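Local coordinates for bifunctional enzyme IspD/IspF (Campylobacter jejuni, PDB 1W55), which makes 4-diphosphocytidyl-2-C-methyl-D-erythritol from CTP and methylerythritol phosphate, and also cyclises its 2-phosphate to methylerythritol 2,4-cyclodiphosphate with release of CMP, two steps of isoprenoid precursor synthesis, at residues A[46-51]-A[86-91]; A[116-121]-A[150-155]. All coordinates share one frame; numbering follows the deposited sequence.

Interaction 1 of 2, residues A[46-51]-A[86-91]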
loop_
_atom_site.group_PDB
_atom_site.type_symbol
_atom_site.label_atom_id
_atom_site.label_comp_id
_atom_site.label_asym_id
_atom_site.label_seq_id
_atom_site.Cartn_x
_atom_site.Cartn_y
_atom_site.Cartn_z
ATOM N N PRO A 46 15.260 16.928 -26.161
ATOM C CA PRO A 46 15.297 18.378 -26.395
ATOM C C PRO A 46 14.832 18.746 -27.808
ATOM O O PRO A 46 15.653 19.143 -28.647
ATOM C CB PRO A 46 16.777 18.731 -26.178
ATOM C CG PRO A 46 17.524 17.493 -26.544
ATOM C CD PRO A 46 16.599 16.320 -26.282
ATOM N N PHE A 47 13.524 18.621 -28.060
ATOM C CA PHE A 47 12.956 18.930 -29.372
ATOM C C PHE A 47 13.235 20.370 -29.768
ATOM O O PHE A 47 13.175 21.272 -28.930
ATOM C CB PHE A 47 11.447 18.679 -29.394
ATOM C CG PHE A 47 11.067 17.244 -29.174
ATOM C CD1 PHE A 47 10.607 16.816 -27.926
ATOM C CD2 PHE A 47 11.152 16.320 -30.215
ATOM C CE1 PHE A 47 10.242 15.486 -27.711
ATOM C CE2 PHE A 47 10.790 14.992 -30.017
ATOM C CZ PHE A 47 10.330 14.568 -28.765
ATOM N N LYS A 48 13.529 20.564 -31.053
ATOM C CA LYS A 48 13.801 21.877 -31.633
ATOM C C LYS A 48 12.588 22.791 -31.553
ATOM O O LYS A 48 12.704 24.007 -31.349
ATOM C CB LYS A 48 14.225 21.722 -33.096
ATOM C CG LYS A 48 15.077 22.866 -33.606
ATOM C CD LYS A 48 14.891 23.066 -35.096
ATOM C CE LYS A 48 15.757 24.204 -35.622
ATOM N NZ LYS A 48 16.160 23.920 -37.029
ATOM N N LYS A 49 11.420 22.188 -31.725
ATOM C CA LYS A 49 10.157 22.894 -31.697
ATOM C C LYS A 49 9.106 21.898 -31.224
ATOM O O LYS A 49 9.220 20.692 -31.481
ATOM C CB LYS A 49 9.828 23.404 -33.101
ATOM C CG LYS A 49 8.807 24.524 -33.142
ATOM C CD LYS A 49 8.424 24.874 -34.567
ATOM C CE LYS A 49 9.287 26.008 -35.109
ATOM N NZ LYS A 49 8.470 27.093 -35.723
ATOM N N ILE A 50 8.106 22.399 -30.503
ATOM C CA ILE A 50 6.953 21.594 -30.114
ATOM C C ILE A 50 5.667 22.256 -30.608
ATOM O O ILE A 50 5.356 23.395 -30.251
ATOM C CB ILE A 50 6.927 21.333 -28.582
ATOM C CG1 ILE A 50 8.217 20.631 -28.155
ATOM C CG2 ILE A 50 5.731 20.469 -28.210
ATOM C CD1 ILE A 50 8.558 20.758 -26.680
ATOM N N VAL A 51 4.938 21.535 -31.451
ATOM C CA VAL A 51 3.688 22.034 -32.012
ATOM C C VAL A 51 2.507 21.224 -31.486
ATOM O O VAL A 51 2.578 20.003 -31.374
ATOM C CB VAL A 51 3.723 22.037 -33.569
ATOM C CG1 VAL A 51 2.419 22.603 -34.159
ATOM C CG2 VAL A 51 4.928 22.841 -34.075
ATOM N N LEU A 86 5.321 24.263 -39.986
ATOM C CA LEU A 86 6.060 24.920 -38.915
ATOM C C LEU A 86 7.423 24.246 -38.647
ATOM O O LEU A 86 8.264 24.790 -37.925
ATOM C CB LEU A 86 5.201 24.954 -37.640
ATOM C CG LEU A 86 4.485 26.243 -37.181
ATOM C CD1 LEU A 86 4.085 27.194 -38.320
ATOM C CD2 LEU A 86 3.272 25.937 -36.281
ATOM N N ILE A 87 7.639 23.076 -39.241
ATOM C CA ILE A 87 8.819 22.264 -38.947
ATOM C C ILE A 87 9.878 22.388 -40.036
ATOM O O ILE A 87 9.567 22.269 -41.221
ATOM C CB ILE A 87 8.423 20.767 -38.771
ATOM C CG1 ILE A 87 7.242 20.617 -37.795
ATOM C CG2 ILE A 87 9.640 19.911 -38.362
ATOM C CD1 ILE A 87 7.491 21.162 -36.396
ATOM N N ASP A 88 11.126 22.620 -39.627
ATOM C CA ASP A 88 12.239 22.646 -40.578
ATOM C C ASP A 88 13.411 21.736 -40.187
ATOM O O ASP A 88 14.454 21.758 -40.835
ATOM C CB ASP A 88 12.701 24.088 -40.880
ATOM C CG ASP A 88 13.197 24.833 -39.643
ATOM O OD1 ASP A 88 13.799 24.206 -38.740
ATOM O OD2 ASP A 88 13.039 26.065 -39.498
ATOM N N SER A 89 13.231 20.942 -39.133
ATOM C CA SER A 89 14.223 19.947 -38.737
ATOM C C SER A 89 14.086 18.707 -39.619
ATOM O O SER A 89 13.008 18.451 -40.163
ATOM C CB SER A 89 14.083 19.586 -37.246
ATOM O OG SER A 89 12.869 18.889 -36.965
ATOM N N GLU A 90 15.177 17.948 -39.757
ATOM C CA GLU A 90 15.196 16.737 -40.577
ATOM C C GLU A 90 14.145 15.702 -40.151
ATOM O O GLU A 90 13.533 15.037 -40.994
ATOM C CB GLU A 90 16.587 16.082 -40.556
ATOM C CG GLU A 90 16.807 15.081 -41.693
ATOM C CD GLU A 90 18.119 14.306 -41.606
ATOM O OE1 GLU A 90 19.011 14.689 -40.819
ATOM O OE2 GLU A 90 18.263 13.300 -42.341
ATOM N N PHE A 91 13.974 15.550 -38.840
ATOM C CA PHE A 91 13.049 14.560 -38.305
ATOM C C PHE A 91 11.915 15.213 -37.541
ATOM O O PHE A 91 12.058 16.319 -36.999
ATOM C CB PHE A 91 13.781 13.565 -37.414
ATOM C CG PHE A 91 14.837 12.786 -38.135
ATOM C CD1 PHE A 91 16.176 13.189 -38.081
ATOM C CD2 PHE A 91 14.500 11.659 -38.883
ATOM C CE1 PHE A 91 17.165 12.476 -38.760
ATOM C CE2 PHE A 91 15.478 10.937 -39.567
ATOM C CZ PHE A 91 16.816 11.347 -39.506
#
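The carboxylate of Asp88 takes the ammonium of Lys48 on the syn side of OD1, with NZ 2.9 Å from that oxygen and lifted 24° out of the carboxylate plane. This salt bridge lies on the solvent side of the contact, where the two side chains cross at about a right angle. Three residues on, and well away from the salt bridge, the Phe91 ring has Glu90 CG over one face, off centre. Ser89 turns its hydroxyl back to its own segment: OG donates to Phe91 O at 2.7 Å and also bonds to OG of Ser5, pinning the turn that leads into strand 91-96. Lys49 runs toward the same loop with CG anti to its backbone N (chi1 -161°), then bends near its end. Its NZ makes a weak hydrogen bond to Leu86 O at 3.2 Å, while its stronger partner is the carboxylate of Glu68. Deeper in, Val51 splits its two methyls: CG2 meets Ile87 CD1 at 3.8 Å, and CG1 lies 4.0 Å from Leu86 CD2. Ile70 touches both Val51 and Leu86 from the next strand. The loop 86-91 closes a beta-alpha-beta crossover, from strand 68-71 through helix 76-84 to strand 91-96, that passes over strands 50-54 and 4-9. The contact gathers the loops at the N-terminal ends of these parallel strands, as in the Rossmann-like sheet of the GT-A-type cytidylyltransferases.

Interaction 2 of 2, residues A[116-121]-A[150-155]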
loop_
_atom_site.group_PDB
_atom_site.type_symbol
_atom_site.label_atom_id
_atom_site.label_comp_id
_atom_site.label_asym_id
_atom_site.label_seq_id
_atom_site.Cartn_x
_atom_site.Cartn_y
_atom_site.Cartn_z
ATOM N N LYS A 116 17.203 3.394 -39.790
ATOM C CA LYS A 116 16.793 2.156 -40.460
ATOM C C LYS A 116 15.767 2.332 -41.588
ATOM O O LYS A 116 15.659 1.465 -42.454
ATOM C CB LYS A 116 16.277 1.124 -39.442
ATOM C CG LYS A 116 17.333 0.639 -38.451
ATOM C CD LYS A 116 17.421 -0.882 -38.398
ATOM C CE LYS A 116 18.600 -1.365 -37.537
ATOM N NZ LYS A 116 18.749 -0.632 -36.235
ATOM N N ALA A 117 15.015 3.434 -41.577
ATOM C CA ALA A 117 13.905 3.615 -42.525
ATOM C C ALA A 117 13.442 5.075 -42.647
ATOM O O ALA A 117 14.053 5.976 -42.065
ATOM C CB ALA A 117 12.726 2.689 -42.156
ATOM N N ASP A 118 12.375 5.303 -43.416
ATOM C CA ASP A 118 11.807 6.648 -43.569
ATOM C C ASP A 118 10.824 7.004 -42.445
ATOM O O ASP A 118 10.632 8.180 -42.127
ATOM C CB ASP A 118 11.116 6.801 -44.924
ATOM C CG ASP A 118 12.043 6.516 -46.088
ATOM O OD1 ASP A 118 13.162 7.080 -46.122
ATOM O OD2 ASP A 118 11.733 5.724 -47.007
ATOM N N CYS A 119 10.210 5.980 -41.858
ATOM C CA CYS A 119 9.259 6.160 -40.774
ATOM C C CYS A 119 9.439 5.040 -39.753
ATOM O O CYS A 119 9.503 3.859 -40.125
ATOM C CB CYS A 119 7.834 6.175 -41.329
ATOM S SG CYS A 119 6.518 6.344 -40.106
ATOM N N ILE A 120 9.561 5.416 -38.479
ATOM C CA ILE A 120 9.701 4.457 -37.378
ATOM C C ILE A 120 8.471 4.495 -36.479
ATOM O O ILE A 120 8.096 5.554 -35.969
ATOM C CB ILE A 120 10.954 4.746 -36.516
ATOM C CG1 ILE A 120 12.094 5.404 -37.336
ATOM C CG2 ILE A 120 11.390 3.467 -35.774
ATOM C CD1 ILE A 120 12.704 4.519 -38.447
ATOM N N THR A 121 7.865 3.334 -36.266
ATOM C CA THR A 121 6.585 3.254 -35.577
ATOM C C THR A 121 6.507 2.017 -34.683
ATOM O O THR A 121 7.053 0.962 -35.024
ATOM C CB THR A 121 5.411 3.258 -36.613
ATOM O OG1 THR A 121 4.151 3.199 -35.927
ATOM C CG2 THR A 121 5.396 1.991 -37.432
ATOM N N ILE A 150 8.147 8.437 -35.822
ATOM C CA ILE A 150 9.165 9.369 -36.294
ATOM C C ILE A 150 9.310 9.238 -37.804
ATOM O O ILE A 150 9.438 8.123 -38.332
ATOM C CB ILE A 150 10.539 9.117 -35.615
ATOM C CG1 ILE A 150 10.422 9.136 -34.101
ATOM C CG2 ILE A 150 11.552 10.169 -36.048
ATOM C CD1 ILE A 150 11.643 8.539 -33.398
ATOM N N SER A 151 9.318 10.378 -38.485
ATOM C CA SER A 151 9.424 10.403 -39.933
ATOM C C SER A 151 10.439 11.447 -40.349
ATOM O O SER A 151 10.711 12.398 -39.604
ATOM C CB SER A 151 8.069 10.740 -40.570
ATOM O OG SER A 151 7.089 9.787 -40.223
ATOM N N LYS A 152 10.990 11.267 -41.543
ATOM C CA LYS A 152 11.749 12.330 -42.190
ATOM C C LYS A 152 10.716 13.363 -42.599
ATOM O O LYS A 152 9.735 13.051 -43.291
ATOM C CB LYS A 152 12.527 11.820 -43.410
ATOM C CG LYS A 152 13.528 10.696 -43.103
ATOM C CD LYS A 152 14.956 11.076 -43.515
ATOM C CE LYS A 152 15.907 9.865 -43.501
ATOM N NZ LYS A 152 15.321 8.654 -44.184
ATOM N N THR A 153 10.940 14.586 -42.135
ATOM C CA THR A 153 10.014 15.693 -42.316
ATOM C C THR A 153 9.637 15.930 -43.775
ATOM O O THR A 153 8.450 16.043 -44.108
ATOM C CB THR A 153 10.632 16.949 -41.708
ATOM O OG1 THR A 153 10.963 16.677 -40.340
ATOM C CG2 THR A 153 9.614 18.077 -41.626
ATOM N N LYS A 154 10.648 15.976 -44.640
ATOM C CA LYS A 154 10.427 16.275 -46.054
ATOM C C LYS A 154 9.527 15.227 -46.708
ATOM O O LYS A 154 8.644 15.574 -47.488
ATOM C CB LYS A 154 11.761 16.422 -46.805
ATOM C CG LYS A 154 12.630 17.589 -46.296
ATOM C CD LYS A 154 13.939 17.717 -47.084
ATOM C CE LYS A 154 15.134 17.177 -46.293
ATOM N NZ LYS A 154 16.074 18.257 -45.861
ATOM N N LEU A 155 9.737 13.958 -46.361
ATOM C CA LEU A 155 8.943 12.861 -46.917
ATOM C C LEU A 155 7.490 12.862 -46.445
ATOM O O LEU A 155 6.583 12.555 -47.229
ATOM C CB LEU A 155 9.584 11.502 -46.612
ATOM C CG LEU A 155 10.843 11.166 -47.429
ATOM C CD1 LEU A 155 11.356 9.793 -47.066
ATOM C CD2 LEU A 155 10.616 11.270 -48.949
#
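Ile120 and Ile150 face each other as an antiparallel hydrogen-bonded pair, Ile120 N giving to Ile150 O at 2.7 Å and Ile150 N to Ile120 O at 2.9 Å. Both donors lie in the plane of the carbonyl they meet. Next along the strands, Cys119 and Ser151 form a non-hydrogen-bonded pair with their CA atoms 4.3 Å apart; SG of Cys119 and OG of Ser151 approach to 3.5 Å on the sheet face opposite the two isoleucines. The third backbone bond, Lys152 N to Asp118 O at 3.2 Å, continues the pairing to where strand 149-152 gives way to helix 153-159. Here side chains take over. Lys152 bends at chi2 (-122°) and again near its tip, which carries NZ over to OD1 of Asp118, just ahead of strand 119-124, for a 3.3 Å salt bridge. Leu155 reaches in from the first turn of the helix and lays CD1 against the same carboxylate, 3.4 Å from OD1. The other oxygen, OD2, accepts a hydrogen bond from the backbone N of Lys179, the stronger partner, so each carboxylate oxygen has a polar neighbour. Ile173 of helix 169-174 touches Asp118, Cys119 and Leu155. At this level strand 119-124 lies between strand 149-152, antiparallel to it, and strand 180-184, parallel to it, while strand 91-96 flanks strand 149-152 on its far side and supplies Met93 against Ile150 and Phe91 against Lys152.

Both contacts belong to the same mixed sheet of the cytidylyltransferase part, with centres about 14 Å apart. Interaction 2 is buried and lies within the sheet: paired backbone does most of the work, and its one salt bridge comes only where the strand ends. Interaction 1 is partly exposed and has no backbone pairing; the gap is spanned by side chains, apart from one main-chain carbonyl that Lys49 meets, lysines outside and aliphatic groups inside. They meet at Thr153, whose OG1 is 2.7 Å from Ser89 O and whose N is 2.9 Å from Glu90 O, both probable hydrogen bonds. The loop 86-91 is tied to the start of helix 153-159, just before strand 91-96 pairs with strand 149-152.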